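Local coordinates for protein adenylyltransferase MntA (Shewanella oneidensis MR-1, PDB 6M6U) that neutralises its cognate toxin HepT by transferring AMP units from ATP, three in succession, onto a tyrosine of the toxin, at residues Leu20-Gln31 and Gln89-Asp100. The protein carries 2 engineered substitutions. Residues are numbered along the deposited sequence; the frame is centred on the assembly and turned at random.
Sequences LQLIYLFGSYSQ and QGKQLWGTQQDD
Tyr24 OH donates to Asp100 OD1 at 2.6 Å, reaching the carboxylate on its anti side, with ring and carboxylate planes turned 54° apart. The same oxygen forms a salt bridge to Arg59 of a neighbouring HepT toxin chain, consistent with the tyrosine positioning an aspartate used at the toxin interface. At the other end, Gly27 N, at the start of the GSX(10)DXD motif, donates to Gln89 OE1 (2.7 Å) from above the amide plane; Gln85 also binds that oxygen.

Between them, strands 20-26 and 91-94 pair antiparallel. Leu25 and Lys91 exchange two backbone bonds, and Leu93 N reaches Ile23 O at 2.7 Å. A classic bulge sets two residues, Leu93 and Trp94, against the single residue Ile23. Trp94 O takes Ile23 N and Gln92 NE2 from opposite faces of its plane.

On the face carrying Ile23 and Leu25, Ile23 CG2 packs on Leu93 CB (3.8 Å). Trp94 CG lies anti to the backbone N (chi1 -171°), swinging the indole until its edge meets Leu20 O, 3.2 Å from CZ3. Leu22 CD2 nestles against Asp100 N at 3.6 Å. Shared between hydroxyl and toxin arginine, OD1 would probably keep the Asp100 carboxylate charged on helix 97-125, whose N-terminal part matters for antitoxin function.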
ATOM      1  N   LEU E  20     -15.565   5.281 -30.592  1.00 57.83           N
ATOM      2  CA  LEU E  20     -16.261   5.015 -29.342  1.00 49.62           C
ATOM      3  C   LEU E  20     -17.713   4.640 -29.616  1.00 45.11           C
ATOM      4  O   LEU E  20     -18.341   5.163 -30.538  1.00 45.89           O
ATOM      5  CB  LEU E  20     -16.186   6.246 -28.445  1.00 47.78           C
ATOM      6  CG  LEU E  20     -16.671   6.152 -27.005  1.00 47.30           C
ATOM      7  CD1 LEU E  20     -15.878   5.104 -26.247  1.00 44.21           C
ATOM      8  CD2 LEU E  20     -16.517   7.518 -26.354  1.00 48.75           C
ATOM      9  N   GLN E  21     -18.242   3.728 -28.820  1.00 44.16           N
ATOM     10  CA  GLN E  21     -19.610   3.273 -29.043  1.00 47.27           C
ATOM     11  C   GLN E  21     -20.493   3.394 -27.813  1.00 46.86           C
ATOM     12  O   GLN E  21     -21.684   3.677 -27.951  1.00 50.52           O
ATOM     13  CB  GLN E  21     -19.611   1.814 -29.534  1.00 50.78           C
ATOM     14  CG  GLN E  21     -18.965   1.622 -30.896  1.00 57.94           C
ATOM     15  CD  GLN E  21     -18.656   0.169 -31.201  1.00 64.11           C
ATOM     16  OE1 GLN E  21     -18.757  -0.696 -30.331  1.00 68.98           O
ATOM     17  NE2 GLN E  21     -18.269  -0.106 -32.440  1.00 65.71           N
ATOM     18  N   LEU E  22     -19.951   3.171 -26.617  1.00 42.57           N
ATOM     19  CA  LEU E  22     -20.755   3.181 -25.404  1.00 43.04           C
ATOM     20  C   LEU E  22     -19.940   3.762 -24.262  1.00 44.01           C
ATOM     21  O   LEU E  22     -18.761   3.434 -24.110  1.00 45.25           O
ATOM     22  CB  LEU E  22     -21.232   1.763 -25.038  1.00 38.90           C
ATOM     23  CG  LEU E  22     -22.226   1.082 -25.988  1.00 37.54           C
ATOM     24  CD1 LEU E  22     -22.277  -0.420 -25.744  1.00 43.24           C
ATOM     25  CD2 LEU E  22     -23.624   1.684 -25.874  1.00 32.03           C
ATOM     26  N   ILE E  23     -20.566   4.634 -23.470  1.00 49.17           N
ATOM     27  CA  ILE E  23     -20.007   5.118 -22.209  1.00 43.47           C
ATOM     28  C   ILE E  23     -20.988   4.774 -21.098  1.00 37.14           C
ATOM     29  O   ILE E  23     -22.180   5.094 -21.200  1.00 36.42           O
ATOM     30  CB  ILE E  23     -19.745   6.637 -22.227  1.00 45.06           C
ATOM     31  CG1 ILE E  23     -18.734   7.017 -23.307  1.00 42.48           C
ATOM     32  CG2 ILE E  23     -19.254   7.103 -20.868  1.00 42.40           C
ATOM     33  CD1 ILE E  23     -18.441   8.499 -23.353  1.00 33.77           C
ATOM     34  N   TYR E  24     -20.492   4.131 -20.045  1.00 33.31           N
ATOM     35  CA  TYR E  24     -21.282   3.847 -18.855  1.00 36.50           C
ATOM     36  C   TYR E  24     -20.577   4.385 -17.628  1.00 38.47           C
ATOM     37  O   TYR E  24     -19.358   4.240 -17.482  1.00 39.25           O
ATOM     38  CB  TYR E  24     -21.514   2.350 -18.625  1.00 39.29           C
ATOM     39  CG  TYR E  24     -22.322   1.665 -19.687  1.00 46.40           C
ATOM     40  CD1 TYR E  24     -23.704   1.770 -19.711  1.00 45.89           C
ATOM     41  CD2 TYR E  24     -21.701   0.898 -20.657  1.00 47.60           C
ATOM     42  CE1 TYR E  24     -24.442   1.138 -20.684  1.00 48.13           C
ATOM     43  CE2 TYR E  24     -22.428   0.265 -21.628  1.00 51.65           C
ATOM     44  CZ  TYR E  24     -23.798   0.389 -21.641  1.00 51.89           C
ATOM     45  OH  TYR E  24     -24.521  -0.250 -22.619  1.00 59.58           O
ATOM     46  N   LEU E  25     -21.360   4.992 -16.750  1.00 36.19           N
ATOM     47  CA  LEU E  25     -20.962   5.199 -15.371  1.00 43.26           C
ATOM     48  C   LEU E  25     -21.525   4.033 -14.568  1.00 44.43           C
ATOM     49  O   LEU E  25     -22.692   3.669 -14.742  1.00 45.85           O
ATOM     50  CB  LEU E  25     -21.501   6.537 -14.861  1.00 42.94           C
ATOM     51  CG  LEU E  25     -21.029   7.095 -13.524  1.00 48.20           C
ATOM     52  CD1 LEU E  25     -19.561   7.521 -13.594  1.00 48.29           C
ATOM     53  CD2 LEU E  25     -21.924   8.261 -13.129  1.00 49.01           C
ATOM     54  N   PHE E  26     -20.693   3.415 -13.734  1.00 40.61           N
ATOM     55  CA  PHE E  26     -21.168   2.303 -12.918  1.00 39.03           C
ATOM     56  C   PHE E  26     -20.541   2.414 -11.533  1.00 45.92           C
ATOM     57  O   PHE E  26     -19.859   3.390 -11.207  1.00 53.60           O
ATOM     58  CB  PHE E  26     -20.892   0.949 -13.596  1.00 40.37           C
ATOM     59  CG  PHE E  26     -19.433   0.554 -13.649  1.00 37.49           C
ATOM     60  CD1 PHE E  26     -18.939  -0.432 -12.806  1.00 35.11           C
ATOM     61  CD2 PHE E  26     -18.566   1.140 -14.568  1.00 32.99           C
ATOM     62  CE1 PHE E  26     -17.601  -0.812 -12.852  1.00 38.55           C
ATOM     63  CE2 PHE E  26     -17.226   0.767 -14.621  1.00 35.41           C
ATOM     64  CZ  PHE E  26     -16.744  -0.214 -13.760  1.00 38.36           C
ATOM     65  N   GLY E  27     -20.802   1.412 -10.700  1.00 47.63           N
ATOM     66  CA  GLY E  27     -20.257   1.441  -9.364  1.00 44.84           C
ATOM     67  C   GLY E  27     -20.946   2.469  -8.486  1.00 49.66           C
ATOM     68  O   GLY E  27     -22.119   2.812  -8.661  1.00 49.66           O
ATOM     69  N   SER E  28     -20.175   2.991  -7.537  1.00 55.23           N
ATOM     70  CA  SER E  28     -20.749   3.817  -6.485  1.00 63.92           C
ATOM     71  C   SER E  28     -21.299   5.134  -7.024  1.00 68.97           C
ATOM     72  O   SER E  28     -22.338   5.598  -6.559  1.00 69.24           O
ATOM     73  CB  SER E  28     -19.702   4.064  -5.401  1.00 67.02           C
ATOM     74  OG  SER E  28     -18.622   4.850  -5.878  1.00 69.81           O
ATOM     75  N   TYR E  29     -20.634   5.749  -8.008  1.00 75.31           N
ATOM     76  CA  TYR E  29     -21.043   7.089  -8.430  1.00 79.40           C
ATOM     77  C   TYR E  29     -22.379   7.085  -9.162  1.00 78.10           C
ATOM     78  O   TYR E  29     -23.102   8.086  -9.120  1.00 76.29           O
ATOM     79  CB  TYR E  29     -19.951   7.733  -9.279  1.00 87.17           C
ATOM     80  CG  TYR E  29     -18.998   8.571  -8.451  1.00 94.67           C
ATOM     81  CD1 TYR E  29     -18.221   7.990  -7.454  1.00 96.72           C
ATOM     82  CD2 TYR E  29     -18.884   9.941  -8.655  1.00 99.07           C
ATOM     83  CE1 TYR E  29     -17.353   8.750  -6.686  1.00 97.67           C
ATOM     84  CE2 TYR E  29     -18.012  10.710  -7.895  1.00 99.58           C
ATOM     85  CZ  TYR E  29     -17.251  10.109  -6.909  1.00 98.33           C
ATOM     86  OH  TYR E  29     -16.386  10.868  -6.148  1.00 97.05           O
ATOM     87  N   SER E  30     -22.731   5.991  -9.830  1.00 85.83           N
ATOM     88  CA  SER E  30     -24.113   5.791 -10.244  1.00 92.06           C
ATOM     89  C   SER E  30     -24.911   5.265  -9.055  1.00106.23           C
ATOM     90  O   SER E  30     -24.385   4.514  -8.227  1.00109.58           O
ATOM     91  CB  SER E  30     -24.201   4.822 -11.423  1.00 82.09           C
ATOM     92  OG  SER E  30     -23.965   3.486 -11.016  1.00 77.38           O
ATOM     93  N   GLN E  31     -26.179   5.683  -8.962  1.00114.31           N
ATOM     94  CA  GLN E  31     -27.058   5.367  -7.836  1.00118.14           C
ATOM     95  C   GLN E  31     -26.570   6.017  -6.545  1.00120.99           C
ATOM     96  O   GLN E  31     -26.085   5.327  -5.642  1.00122.69           O
ATOM     97  CB  GLN E  31     -27.185   3.849  -7.647  1.00118.51           C
ATOM     98  CG  GLN E  31     -27.692   3.117  -8.875  1.00120.01           C
ATOM     99  CD  GLN E  31     -27.257   1.663  -8.920  1.00121.13           C
ATOM    100  OE1 GLN E  31     -26.069   1.353  -8.834  1.00121.42           O
ATOM    101  NE2 GLN E  31     -28.224   0.762  -9.055  1.00121.99           N
ATOM    102  N   GLN E  89     -26.113  -2.374 -13.156  1.00 51.64           N
ATOM    103  CA  GLN E  89     -26.188  -1.141 -12.386  1.00 52.67           C
ATOM    104  C   GLN E  89     -25.714   0.082 -13.155  1.00 52.60           C
ATOM    105  O   GLN E  89     -25.743   1.186 -12.607  1.00 60.23           O
ATOM    106  CB  GLN E  89     -25.349  -1.271 -11.119  1.00 57.58           C
ATOM    107  CG  GLN E  89     -23.870  -1.148 -11.418  1.00 63.20           C
ATOM    108  CD  GLN E  89     -23.014  -1.140 -10.182  1.00 67.30           C
ATOM    109  OE1 GLN E  89     -21.787  -1.115 -10.270  1.00 67.82           O
ATOM    110  NE2 GLN E  89     -23.650  -1.165  -9.018  1.00 72.05           N
ATOM    111  N   GLY E  90     -25.266  -0.083 -14.395  1.00 46.10           N
ATOM    112  CA  GLY E  90     -24.646   1.019 -15.097  1.00 42.42           C
ATOM    113  C   GLY E  90     -25.653   2.045 -15.575  1.00 46.53           C
ATOM    114  O   GLY E  90     -26.833   1.758 -15.776  1.00 50.42           O
ATOM    115  N   LYS E  91     -25.168   3.270 -15.751  1.00 44.49           N
ATOM    116  CA  LYS E  91     -25.933   4.360 -16.343  1.00 46.91           C
ATOM    117  C   LYS E  91     -25.261   4.732 -17.661  1.00 46.81           C
ATOM    118  O   LYS E  91     -24.117   5.200 -17.670  1.00 43.58           O
ATOM    119  CB  LYS E  91     -26.006   5.561 -15.400  1.00 43.47           C
ATOM    120  CG  LYS E  91     -26.705   6.771 -16.001  1.00 45.88           C
ATOM    121  CD  LYS E  91     -26.642   7.987 -15.075  1.00 53.87           C
ATOM    122  CE  LYS E  91     -27.356   9.184 -15.693  1.00 57.93           C
ATOM    123  NZ  LYS E  91     -27.248  10.404 -14.837  1.00 57.68           N
ATOM    124  N   GLN E  92     -25.968   4.524 -18.768  1.00 44.80           N
ATOM    125  CA  GLN E  92     -25.413   4.840 -20.075  1.00 40.66           C
ATOM    126  C   GLN E  92     -25.312   6.349 -20.251  1.00 46.14           C
ATOM    127  O   GLN E  92     -26.315   7.064 -20.146  1.00 49.59           O
ATOM    128  CB  GLN E  92     -26.270   4.234 -21.181  1.00 35.27           C
ATOM    129  CG  GLN E  92     -25.853   4.709 -22.556  1.00 35.77           C
ATOM    130  CD  GLN E  92     -26.544   3.966 -23.671  1.00 43.82           C
ATOM    131  OE1 GLN E  92     -27.549   3.286 -23.450  1.00 49.36           O
ATOM    132  NE2 GLN E  92     -26.014   4.092 -24.884  1.00 39.87           N
ATOM    133  N   LEU E  93     -24.103   6.837 -20.531  1.00 47.81           N
ATOM    134  CA  LEU E  93     -23.886   8.261 -20.749  1.00 47.02           C
ATOM    135  C   LEU E  93     -23.842   8.648 -22.222  1.00 47.51           C
ATOM    136  O   LEU E  93     -24.052   9.823 -22.542  1.00 51.87           O
ATOM    137  CB  LEU E  93     -22.581   8.712 -20.079  1.00 45.85           C
ATOM    138  CG  LEU E  93     -22.430   8.513 -18.570  1.00 43.71           C
ATOM    139  CD1 LEU E  93     -21.119   9.121 -18.092  1.00 37.76           C
ATOM    140  CD2 LEU E  93     -23.610   9.126 -17.826  1.00 46.77           C
ATOM    141  N   TRP E  94     -23.584   7.697 -23.118  1.00 43.30           N
ATOM    142  CA  TRP E  94     -23.436   8.003 -24.534  1.00 41.93           C
ATOM    143  C   TRP E  94     -23.559   6.709 -25.330  1.00 44.57           C
ATOM    144  O   TRP E  94     -23.369   5.613 -24.798  1.00 50.20           O
ATOM    145  CB  TRP E  94     -22.093   8.698 -24.805  1.00 44.66           C
ATOM    146  CG  TRP E  94     -21.951   9.231 -26.195  1.00 46.69           C
ATOM    147  CD1 TRP E  94     -22.360  10.452 -26.659  1.00 45.24           C
ATOM    148  CD2 TRP E  94     -21.359   8.558 -27.307  1.00 47.65           C
ATOM    149  NE1 TRP E  94     -22.058  10.576 -27.994  1.00 44.23           N
ATOM    150  CE2 TRP E  94     -21.442   9.426 -28.415  1.00 48.62           C
ATOM    151  CE3 TRP E  94     -20.770   7.303 -27.476  1.00 52.78           C
ATOM    152  CZ2 TRP E  94     -20.959   9.077 -29.673  1.00 55.59           C
ATOM    153  CZ3 TRP E  94     -20.289   6.959 -28.724  1.00 60.36           C
ATOM    154  CH2 TRP E  94     -20.386   7.842 -29.807  1.00 61.08           C
ATOM    155  N   GLY E  95     -23.878   6.852 -26.608  1.00 45.94           N
ATOM    156  CA  GLY E  95     -24.024   5.726 -27.505  1.00 44.83           C
ATOM    157  C   GLY E  95     -25.485   5.451 -27.838  1.00 51.24           C
ATOM    158  O   GLY E  95     -26.408   5.854 -27.125  1.00 55.23           O
ATOM    159  N   THR E  96     -25.691   4.746 -28.950  1.00 50.58           N
ATOM    160  CA  THR E  96     -27.052   4.463 -29.380  1.00 50.83           C
ATOM    161  C   THR E  96     -27.726   3.477 -28.431  1.00 52.79           C
ATOM    162  O   THR E  96     -27.078   2.706 -27.715  1.00 49.94           O
ATOM    163  CB  THR E  96     -27.079   3.891 -30.798  1.00 47.12           C
ATOM    164  OG1 THR E  96     -26.472   2.592 -30.805  1.00 50.00           O
ATOM    165  CG2 THR E  96     -26.337   4.808 -31.764  1.00 44.32           C
ATOM    166  N   GLN E  97     -29.060   3.513 -28.429  1.00 54.10           N
ATOM    167  CA  GLN E  97     -29.807   2.521 -27.670  1.00 53.44           C
ATOM    168  C   GLN E  97     -29.568   1.119 -28.216  1.00 49.64           C
ATOM    169  O   GLN E  97     -29.529   0.152 -27.448  1.00 50.56           O
ATOM    170  CB  GLN E  97     -31.300   2.864 -27.681  1.00 61.37           C
ATOM    171  CG  GLN E  97     -32.162   1.936 -26.831  1.00 70.73           C
ATOM    172  CD  GLN E  97     -31.842   2.033 -25.346  1.00 78.99           C
ATOM    173  OE1 GLN E  97     -31.551   3.115 -24.828  1.00 81.48           O
ATOM    174  NE2 GLN E  97     -31.892   0.897 -24.654  1.00 79.54           N
ATOM    175  N   GLN E  98     -29.367   0.988 -29.529  1.00 51.38           N
ATOM    176  CA  GLN E  98     -29.208  -0.342 -30.110  1.00 56.54           C
ATOM    177  C   GLN E  98     -27.866  -0.960 -29.729  1.00 59.64           C
ATOM    178  O   GLN E  98     -27.791  -2.164 -29.456  1.00 61.93           O
ATOM    179  CB  GLN E  98     -29.367  -0.284 -31.629  1.00 62.05           C
ATOM    180  CG  GLN E  98     -29.762  -1.619 -32.253  1.00 77.17           C
ATOM    181  CD  GLN E  98     -31.173  -2.063 -31.867  1.00 85.96           C
ATOM    182  OE1 GLN E  98     -31.359  -3.112 -31.238  1.00 87.93           O
ATOM    183  NE2 GLN E  98     -32.171  -1.261 -32.256  1.00 86.89           N
ATOM    184  N   ASP E  99     -26.794  -0.159 -29.704  1.00 53.39           N
ATOM    185  CA  ASP E  99     -25.514  -0.688 -29.244  1.00 51.13           C
ATOM    186  C   ASP E  99     -25.577  -1.083 -27.776  1.00 40.06           C
ATOM    187  O   ASP E  99     -24.938  -2.057 -27.366  1.00 41.42           O
ATOM    188  CB  ASP E  99     -24.394   0.327 -29.477  1.00 52.76           C
ATOM    189  CG  ASP E  99     -23.930   0.363 -30.923  1.00 59.73           C
ATOM    190  OD1 ASP E  99     -24.311  -0.540 -31.695  1.00 68.98           O
ATOM    191  OD2 ASP E  99     -23.165   1.282 -31.287  1.00 57.66           O
ATOM    192  N   ASP E 100     -26.349  -0.354 -26.971  1.00 41.57           N
ATOM    193  CA  ASP E 100     -26.504  -0.729 -25.570  1.00 47.37           C
ATOM    194  C   ASP E 100     -27.221  -2.065 -25.440  1.00 42.61           C
ATOM    195  O   ASP E 100     -26.887  -2.877 -24.569  1.00 43.19           O
ATOM    196  CB  ASP E 100     -27.259   0.365 -24.812  1.00 44.63           C
ATOM    197  CG  ASP E 100     -27.865  -0.136 -23.511  1.00 49.76           C
ATOM    198  OD1 ASP E 100     -27.139  -0.221 -22.500  1.00 47.44           O
ATOM    199  OD2 ASP E 100     -29.077  -0.449 -23.500  1.00 59.05           O
TER